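Local coordinates for protein membrane-anchored mycosin mycp1 (Mycobacterium thermoresistibile, PDB 4HVL) that acts as a subtilisin-like serine protease anchored in the cell membrane, probably cleaving secreted proteins as an essential component of the ESX-1 (type VII) secretion system, at residues A30-Y35 and C98-T103; T105-A110 and I286-Y291; G72-P77 and G94-D99; V34-N39 and D303-V308. All blocks are in the same frame, centred on the assembly; numbering follows the deposited sequence.

Contact 1 (A30-Y35 and C98-T103); sequences AAPTVY and CDAHGT. With ZN (zinc ion), chain G.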
# COMPACT_ATOMS: atom_id res chain seq x y z
N ALA A 30 12.50 -4.22 15.32
CA ALA A 30 13.10 -2.93 14.98
C ALA A 30 12.24 -1.79 15.50
O ALA A 30 11.07 -1.99 15.85
CB ALA A 30 13.26 -2.81 13.48
N ALA A 31 12.83 -0.60 15.57
CA ALA A 31 12.10 0.64 15.85
C ALA A 31 12.63 1.71 14.90
O ALA A 31 13.79 1.68 14.52
CB ALA A 31 12.31 1.06 17.28
N PRO A 32 11.76 2.64 14.49
CA PRO A 32 12.22 3.71 13.63
C PRO A 32 13.02 4.72 14.42
O PRO A 32 12.97 4.72 15.66
CB PRO A 32 10.91 4.35 13.16
CG PRO A 32 10.01 4.16 14.32
CD PRO A 32 10.33 2.79 14.83
N THR A 33 13.70 5.60 13.70
CA THR A 33 14.56 6.58 14.32
C THR A 33 14.60 7.90 13.50
O THR A 33 13.70 8.17 12.71
CB THR A 33 15.95 5.95 14.66
OG1 THR A 33 16.73 6.88 15.40
CG2 THR A 33 16.74 5.48 13.41
N VAL A 34 15.63 8.69 13.72
CA VAL A 34 15.76 10.01 13.11
C VAL A 34 17.19 10.24 12.68
O VAL A 34 18.12 9.65 13.23
CB VAL A 34 15.35 11.12 14.11
CG1 VAL A 34 13.90 10.93 14.54
CG2 VAL A 34 16.25 11.11 15.35
N TYR A 35 17.36 11.07 11.65
CA TYR A 35 18.68 11.56 11.29
C TYR A 35 19.13 12.57 12.33
O TYR A 35 18.33 13.40 12.80
CB TYR A 35 18.68 12.19 9.89
CG TYR A 35 18.77 11.17 8.78
CD1 TYR A 35 19.98 10.56 8.46
CD2 TYR A 35 17.63 10.80 8.06
CE1 TYR A 35 20.06 9.63 7.44
CE2 TYR A 35 17.71 9.85 7.05
CZ TYR A 35 18.93 9.27 6.75
OH TYR A 35 19.02 8.32 5.76
N CYS A 98 6.70 -5.17 14.40
CA CYS A 98 8.05 -5.61 14.68
C CYS A 98 9.03 -5.08 13.61
O CYS A 98 10.23 -5.30 13.71
CB CYS A 98 8.08 -7.16 14.74
SG CYS A 98 9.43 -7.92 15.66
N ASP A 99 8.53 -4.32 12.63
CA ASP A 99 9.32 -3.96 11.45
C ASP A 99 9.51 -2.45 11.28
O ASP A 99 10.03 -2.03 10.27
CB ASP A 99 8.63 -4.50 10.19
CG ASP A 99 8.60 -6.01 10.15
OD1 ASP A 99 8.05 -6.64 11.07
OD2 ASP A 99 9.17 -6.57 9.21
N ALA A 100 9.00 -1.64 12.19
CA ALA A 100 9.08 -0.20 12.03
C ALA A 100 8.60 0.20 10.65
O ALA A 100 9.27 0.92 9.94
CB ALA A 100 10.51 0.28 12.26
N HIS A 101 7.43 -0.30 10.26
CA HIS A 101 6.93 -0.06 8.94
C HIS A 101 5.44 0.29 8.99
O HIS A 101 5.06 1.43 8.71
CB HIS A 101 7.25 -1.27 8.03
CG HIS A 101 6.98 -1.03 6.58
ND1 HIS A 101 5.73 -1.20 6.03
CD2 HIS A 101 7.78 -0.57 5.58
CE1 HIS A 101 5.78 -0.90 4.74
NE2 HIS A 101 7.00 -0.50 4.45
N GLY A 102 4.61 -0.67 9.39
CA GLY A 102 3.16 -0.48 9.41
C GLY A 102 2.71 0.69 10.26
O GLY A 102 1.76 1.41 9.92
N THR A 103 3.40 0.91 11.36
CA THR A 103 3.09 2.05 12.22
C THR A 103 3.27 3.34 11.41
O THR A 103 2.45 4.26 11.50
CB THR A 103 4.03 2.07 13.44
OG1 THR A 103 3.88 0.84 14.17
CG2 THR A 103 3.70 3.24 14.34
ZN ZN G . 7.56 -0.19 2.40
O HOH W 1 9.38 -1.31 2.28
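Ala100, although not a glycine, takes left-handed backbone angles (phi 50°, psi 50°), and the turn they make points its methyl at the N-terminal arm 30-35. There its CB rests 3.6 Å from Pro32 CD and against the flat face of the peptide joining Ala31 to Pro32. Ala30 turns its own methyl inward too, but more loosely, with its CB 4.3 Å from Ala100 CB. One backbone bond ties the two pieces: Ala30 N gives its hydrogen to Cys98 O at 3.0 Å. Next to it the Cys29–Cys98 disulfide fastens the same corner covalently, so the arm is held to residue 98 in two ways. Past Ala100 the chain reaches His101, predicted to belong to the charge relay. Its NE2 binds a zinc ion at 2.1 Å, a metal shared with Ser312 and water 1, while ND1 is hydrogen-bonded to Asp70. The arm stays clear of this imidazole. His101 is the N-cap of helix 102-110, so the arm packs on the turn leading into that helix, then runs on beside strand 295-300.

Contact 2 (T105-A110 and I286-Y291); sequences TASVIA and ITALGY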
# COMPACT_ATOMS: atom_id res chain seq x y z
N THR A 105 3.34 3.70 7.98
CA THR A 105 2.27 3.73 6.96
C THR A 105 0.96 4.32 7.51
O THR A 105 0.41 5.28 6.96
CB THR A 105 1.99 2.32 6.44
OG1 THR A 105 3.22 1.76 6.01
CG2 THR A 105 1.00 2.34 5.28
N ALA A 106 0.50 3.75 8.62
CA ALA A 106 -0.73 4.22 9.26
C ALA A 106 -0.65 5.70 9.62
O ALA A 106 -1.64 6.43 9.46
CB ALA A 106 -1.07 3.37 10.49
N SER A 107 0.54 6.14 10.07
CA SER A 107 0.72 7.56 10.44
C SER A 107 0.59 8.50 9.25
O SER A 107 0.06 9.61 9.40
CB SER A 107 2.05 7.80 11.16
OG SER A 107 3.15 7.84 10.27
N VAL A 108 1.05 8.06 8.09
CA VAL A 108 0.95 8.87 6.87
C VAL A 108 -0.52 9.01 6.42
O VAL A 108 -0.97 10.10 6.05
CB VAL A 108 1.86 8.29 5.73
CG1 VAL A 108 1.53 8.91 4.39
CG2 VAL A 108 3.32 8.53 6.04
N ILE A 109 -1.29 7.92 6.52
CA ILE A 109 -2.70 7.89 6.16
C ILE A 109 -3.52 8.78 7.13
O ILE A 109 -4.25 9.67 6.70
CB ILE A 109 -3.26 6.44 6.22
CG1 ILE A 109 -2.55 5.53 5.19
CG2 ILE A 109 -4.77 6.43 6.02
CD1 ILE A 109 -2.87 4.05 5.34
N ALA A 110 -3.36 8.55 8.43
CA ALA A 110 -4.29 9.10 9.43
C ALA A 110 -3.65 9.62 10.71
O ALA A 110 -4.33 9.82 11.70
CB ALA A 110 -5.35 8.05 9.75
N ILE A 286 10.79 10.29 3.42
CA ILE A 286 9.50 10.41 4.09
C ILE A 286 9.70 10.71 5.60
O ILE A 286 10.66 10.24 6.23
CB ILE A 286 8.66 9.13 3.86
CG1 ILE A 286 8.30 8.95 2.38
CG2 ILE A 286 7.39 9.10 4.71
CD1 ILE A 286 7.59 10.12 1.75
N THR A 287 8.82 11.55 6.12
CA THR A 287 8.67 11.76 7.56
C THR A 287 7.37 11.12 7.97
O THR A 287 6.35 11.24 7.27
CB THR A 287 8.65 13.25 7.87
OG1 THR A 287 9.91 13.80 7.49
CG2 THR A 287 8.39 13.53 9.35
N ALA A 288 7.40 10.40 9.08
CA ALA A 288 6.23 9.71 9.57
C ALA A 288 6.29 9.74 11.10
O ALA A 288 7.11 10.47 11.68
CB ALA A 288 6.23 8.29 9.01
N LEU A 289 5.40 9.00 11.75
CA LEU A 289 5.42 8.82 13.20
C LEU A 289 5.75 7.40 13.61
O LEU A 289 5.42 6.43 12.91
CB LEU A 289 4.06 9.20 13.82
CG LEU A 289 3.48 10.59 13.48
CD1 LEU A 289 2.14 10.78 14.19
CD2 LEU A 289 4.47 11.68 13.85
N GLY A 290 6.41 7.28 14.75
CA GLY A 290 6.81 5.99 15.29
C GLY A 290 5.84 5.44 16.33
O GLY A 290 4.67 5.85 16.41
N TYR A 291 6.37 4.53 17.15
CA TYR A 291 5.57 3.75 18.08
C TYR A 291 4.99 4.57 19.22
O TYR A 291 4.09 4.10 19.92
CB TYR A 291 6.40 2.60 18.67
CG TYR A 291 7.04 1.64 17.67
CD1 TYR A 291 6.51 1.46 16.39
CD2 TYR A 291 8.16 0.88 18.03
CE1 TYR A 291 7.10 0.58 15.47
CE2 TYR A 291 8.74 0.00 17.13
CZ TYR A 291 8.22 -0.14 15.84
OH TYR A 291 8.78 -1.03 14.95
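Ser107 leaves helix 102-110 on the side facing strand 288-289, and each atom of its short side chain finds something there. CB lies 3.6 Å from Leu289 CB, a close methylene-to-methylene touch, and Leu289 CG is 3.9 Å from the same Ser107 CB. At the tip, OG sits between the backbone N and carbonyl carbon of its own residue (chi1 77°), where it can serve the helix and the strand at once. It accepts the N-H of Leu289 at 2.9 Å in an almost straight bond (172° at the hydrogen) and is also hydrogen-bonded to the carbonyl of Leu104, one turn back. The methyl of Ala288 closes in on the same oxygen, with CB 3.4 Å from Ser107 OG. In the subtilisin fold this helix follows the charge-relay histidine and is central to the domain; here Thr105 OG1 is hydrogen-bonded to Asp70 OD2, while Ile109 packs on strand 65-70 of the parallel sheet. Strand 288-289 belongs to a separate small antiparallel sheet and meets the helix at Ser107 and Val108. Farther along, Val108 adds a looser apolar touch: its CG2 stands 4.2 Å from Ala288 CB and 4.3 Å from Ile286 CG2. Val108 also touches Ala316 and Tyr317 of helix 311-328.

Contact 3 (G72-P77 and G94-D99); sequences GVNGSP and GMSDCD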
# COMPACT_ATOMS: atom_id res chain seq x y z
N GLY A 72 1.67 -4.58 10.84
CA GLY A 72 1.18 -4.26 12.19
C GLY A 72 1.49 -2.82 12.58
O GLY A 72 2.26 -2.10 11.90
N VAL A 73 0.89 -2.41 13.69
CA VAL A 73 1.01 -1.05 14.20
C VAL A 73 1.15 -1.07 15.72
O VAL A 73 0.39 -1.78 16.41
CB VAL A 73 -0.24 -0.21 13.85
CG1 VAL A 73 -0.16 1.17 14.50
CG2 VAL A 73 -0.38 -0.06 12.35
N ASN A 74 2.13 -0.33 16.23
CA ASN A 74 2.21 -0.08 17.65
C ASN A 74 1.49 1.22 17.89
O ASN A 74 1.94 2.28 17.48
CB ASN A 74 3.65 -0.04 18.13
CG ASN A 74 4.32 -1.38 18.06
OD1 ASN A 74 3.70 -2.43 18.28
ND2 ASN A 74 5.61 -1.36 17.76
N GLY A 75 0.32 1.11 18.51
CA GLY A 75 -0.64 2.20 18.58
C GLY A 75 -0.28 3.24 19.61
O GLY A 75 0.48 2.97 20.55
N SER A 76 -0.78 4.45 19.38
CA SER A 76 -0.52 5.59 20.26
C SER A 76 -1.63 6.58 20.05
O SER A 76 -2.41 6.44 19.09
CB SER A 76 0.82 6.24 19.91
OG SER A 76 0.78 6.87 18.63
N PRO A 77 -1.69 7.62 20.91
CA PRO A 77 -2.75 8.58 20.67
C PRO A 77 -2.68 9.22 19.28
O PRO A 77 -3.74 9.46 18.70
CB PRO A 77 -2.57 9.61 21.80
CG PRO A 77 -1.91 8.84 22.92
CD PRO A 77 -1.05 7.80 22.22
N GLY A 94 -2.75 -7.77 15.21
CA GLY A 94 -2.42 -6.68 14.29
C GLY A 94 -1.87 -5.44 14.96
O GLY A 94 -1.47 -4.48 14.29
N MET A 95 -1.81 -5.47 16.29
CA MET A 95 -1.38 -4.33 17.09
C MET A 95 0.05 -4.47 17.62
O MET A 95 0.39 -3.87 18.64
CB MET A 95 -2.34 -4.11 18.27
CG MET A 95 -3.74 -3.69 17.87
SD MET A 95 -3.82 -2.24 16.81
CE MET A 95 -3.01 -0.99 17.81
N SER A 96 0.87 -5.21 16.89
CA SER A 96 2.29 -5.32 17.16
C SER A 96 3.07 -5.14 15.85
O SER A 96 2.94 -5.95 14.92
CB SER A 96 2.60 -6.70 17.75
OG SER A 96 3.97 -6.78 18.11
N ASP A 97 3.85 -4.07 15.78
CA ASP A 97 4.70 -3.79 14.63
C ASP A 97 6.12 -4.17 15.05
O ASP A 97 6.67 -3.54 15.94
CB ASP A 97 4.65 -2.31 14.26
CG ASP A 97 5.45 -2.00 13.02
OD1 ASP A 97 5.96 -2.97 12.38
OD2 ASP A 97 5.50 -0.79 12.66
N CYS A 98 6.70 -5.17 14.40
CA CYS A 98 8.05 -5.61 14.68
C CYS A 98 9.03 -5.08 13.61
O CYS A 98 10.23 -5.30 13.71
CB CYS A 98 8.08 -7.16 14.74
SG CYS A 98 9.43 -7.92 15.66
N ASP A 99 8.53 -4.32 12.63
CA ASP A 99 9.32 -3.96 11.45
C ASP A 99 9.51 -2.45 11.28
O ASP A 99 10.03 -2.03 10.27
CB ASP A 99 8.63 -4.50 10.19
CG ASP A 99 8.60 -6.01 10.15
OD1 ASP A 99 8.05 -6.64 11.07
OD2 ASP A 99 9.17 -6.57 9.21
O HOH W 2 4.99 -4.58 19.46
O HOH W 3 -0.14 -1.46 19.88
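Asn74 lays its side-chain amide along the backbone of Asp97 and bonds to both ends of that residue. OD1 accepts Asp97 N at 3.0 Å in a nearly straight bond (169°), met from above the amide plane, and ND2 gives a weak, bent bond of 3.0 Å to Asp97 O. Water 2 supplies OD1 with a second donor at 2.8 Å and is hydrogen-bonded to Ser96 OG. Val73 N reaches Gly94 O at 3.2 Å, an acceptor that also serves Ser130 OG. Water 3 bridges two further backbone groups, accepting from Gly75 N at 2.9 Å and donating to Met95 O at 2.8 Å. Asp97 packs its CB 3.4 Å from Gly72 O, while its carboxylate bonds outside segment 72-77. With CG anti to its backbone N (chi1 -176°), OD1 accepts Asp99 N at 2.9 Å, making an Asx turn, and bonds to Thr71 OG1; OD2 is shared by Thr103 OG1 and His101 N. A buried carboxylate thus has four partners and probably helps to position His101 through its backbone N. The two loops flank strand 82-86, one entering it from strand 65-70 and the other leading on to helix 102-110, whose Thr103 and Ala106 pack on Val73.

Contact 4 (V34-N39 and D303-V308); sequences VYPDSN and DGLVPV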
# COMPACT_ATOMS: atom_id res chain seq x y z
N VAL A 34 15.63 8.69 13.72
CA VAL A 34 15.76 10.01 13.11
C VAL A 34 17.19 10.24 12.68
O VAL A 34 18.12 9.65 13.23
CB VAL A 34 15.35 11.12 14.11
CG1 VAL A 34 13.90 10.93 14.54
CG2 VAL A 34 16.25 11.11 15.35
N TYR A 35 17.36 11.07 11.65
CA TYR A 35 18.68 11.56 11.29
C TYR A 35 19.13 12.57 12.33
O TYR A 35 18.33 13.40 12.80
CB TYR A 35 18.68 12.19 9.89
CG TYR A 35 18.77 11.17 8.78
CD1 TYR A 35 19.98 10.56 8.46
CD2 TYR A 35 17.63 10.80 8.06
CE1 TYR A 35 20.06 9.63 7.44
CE2 TYR A 35 17.71 9.85 7.05
CZ TYR A 35 18.93 9.27 6.75
OH TYR A 35 19.02 8.32 5.76
N PRO A 36 20.43 12.52 12.70
CA PRO A 36 20.94 13.51 13.62
C PRO A 36 20.59 14.92 13.18
O PRO A 36 20.64 15.19 12.00
CB PRO A 36 22.46 13.28 13.55
CG PRO A 36 22.57 11.81 13.32
CD PRO A 36 21.46 11.54 12.34
N ASP A 37 20.18 15.76 14.13
CA ASP A 37 19.88 17.16 13.91
C ASP A 37 18.70 17.45 12.96
O ASP A 37 18.67 18.49 12.35
CB ASP A 37 21.14 17.87 13.41
CG ASP A 37 22.32 17.62 14.30
OD1 ASP A 37 22.23 18.00 15.50
OD2 ASP A 37 23.32 17.02 13.82
N SER A 38 17.73 16.54 12.86
CA SER A 38 16.51 16.79 12.10
C SER A 38 15.60 17.74 12.88
O SER A 38 15.48 17.63 14.10
CB SER A 38 15.76 15.48 11.85
OG SER A 38 16.51 14.58 11.05
N ASN A 39 14.99 18.69 12.19
CA ASN A 39 14.07 19.62 12.83
C ASN A 39 12.68 19.36 12.28
O ASN A 39 12.43 19.60 11.10
CB ASN A 39 14.49 21.06 12.56
CG ASN A 39 13.41 22.08 12.94
OD1 ASN A 39 12.58 21.85 13.82
ND2 ASN A 39 13.44 23.22 12.26
N ASP A 303 24.59 -0.76 7.00
CA ASP A 303 25.76 0.05 7.37
C ASP A 303 25.33 1.41 7.94
O ASP A 303 25.94 2.42 7.63
CB ASP A 303 26.70 0.25 6.15
CG ASP A 303 27.94 -0.64 6.19
OD1 ASP A 303 27.77 -1.89 6.13
OD2 ASP A 303 29.08 -0.10 6.26
N GLY A 304 24.28 1.44 8.76
CA GLY A 304 23.81 2.71 9.36
C GLY A 304 22.45 3.17 8.86
O GLY A 304 21.70 2.40 8.29
N LEU A 305 22.15 4.45 9.05
CA LEU A 305 20.79 4.98 8.78
C LEU A 305 20.42 5.01 7.30
O LEU A 305 21.25 5.31 6.44
CB LEU A 305 20.64 6.38 9.36
CG LEU A 305 20.91 6.45 10.86
CD1 LEU A 305 20.74 7.87 11.37
CD2 LEU A 305 20.01 5.49 11.62
N VAL A 306 19.16 4.70 7.01
CA VAL A 306 18.63 4.83 5.66
C VAL A 306 17.33 5.65 5.74
O VAL A 306 16.75 5.80 6.83
CB VAL A 306 18.41 3.46 4.98
CG1 VAL A 306 19.73 2.70 4.86
CG2 VAL A 306 17.39 2.63 5.75
N PRO A 307 16.90 6.22 4.61
CA PRO A 307 15.69 7.05 4.66
C PRO A 307 14.45 6.20 4.78
O PRO A 307 14.48 5.00 4.51
CB PRO A 307 15.71 7.81 3.32
CG PRO A 307 17.09 7.61 2.75
CD PRO A 307 17.59 6.32 3.31
N VAL A 308 13.35 6.81 5.21
CA VAL A 308 12.04 6.18 5.13
C VAL A 308 11.57 6.33 3.68
O VAL A 308 11.39 7.45 3.19
CB VAL A 308 11.04 6.87 6.09
CG1 VAL A 308 9.66 6.26 5.98
CG2 VAL A 308 11.54 6.83 7.54
O HOH W 4 21.36 7.75 4.83
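Tyr35, whose ring lies against Leu305, has its backbone O gripped twice by Ser38: by the OG at 2.8 Å and by the N at 3.2 Å, both arriving from the same face of the carbonyl plane. The backbone bond closes a type II turn from Tyr35 to Ser38. Ser38 OG is also bonded to Asn297 ND2, and Asn297 OD1 takes Tyr35 N, so strand 295-300 holds the base of the tyrosine. From this fixed base the ring swings out toward strand 305-307, an outer strand of the small antiparallel sheet beside 295-300, CG lying anti to the carbonyl carbon (chi1 -81°). The ring and the Leu305 side chain run alongside each other, pointing opposite ways, with Tyr35 CE1 3.8 Å from Leu305 CB. Leu305 CD1 meets Pro36 CD at 3.9 Å. At the far end of the tyrosine, the hydroxyl comes to rest beside the ring of Pro307, Tyr35 OH being 3.5 Å from Pro307 CD. Pro307 N has no hydrogen to offer, and the link between OH and the strand is made by water 4 in the plane of the tyrosine ring: 2.6 Å from Tyr35 OH, and donating to Leu305 O at 2.9 Å. No direct hydrogen bond joins the two segments, which suggests that they meet mainly through apolar fit, helped by a bridging water.

Overall arrangement
Contact 2 is the buried one, contacts 1 and 3 are partly buried, and contact 4 lies on the surface. Contacts 1 and 2 share helix 102-110 and meet at Tyr291, whose OH bonds to Ala30 O; contact 3 shares Cys98 and Asp99 with contact 1 and joins it through Thr103 OG1, bonded to Asn74 N. Contact 4 takes up the N-terminal arm where contact 1 leaves it, and reaches the same small antiparallel sheet as contact 2, with Ile286 N bonded to Val308 O. Contact 3, beside the predicted charge relay, is dense with hydrogen bonds, contact 2 pairs one serine–backbone bond with apolar packing, and contacts 1 and 4 rely more on apolar touches.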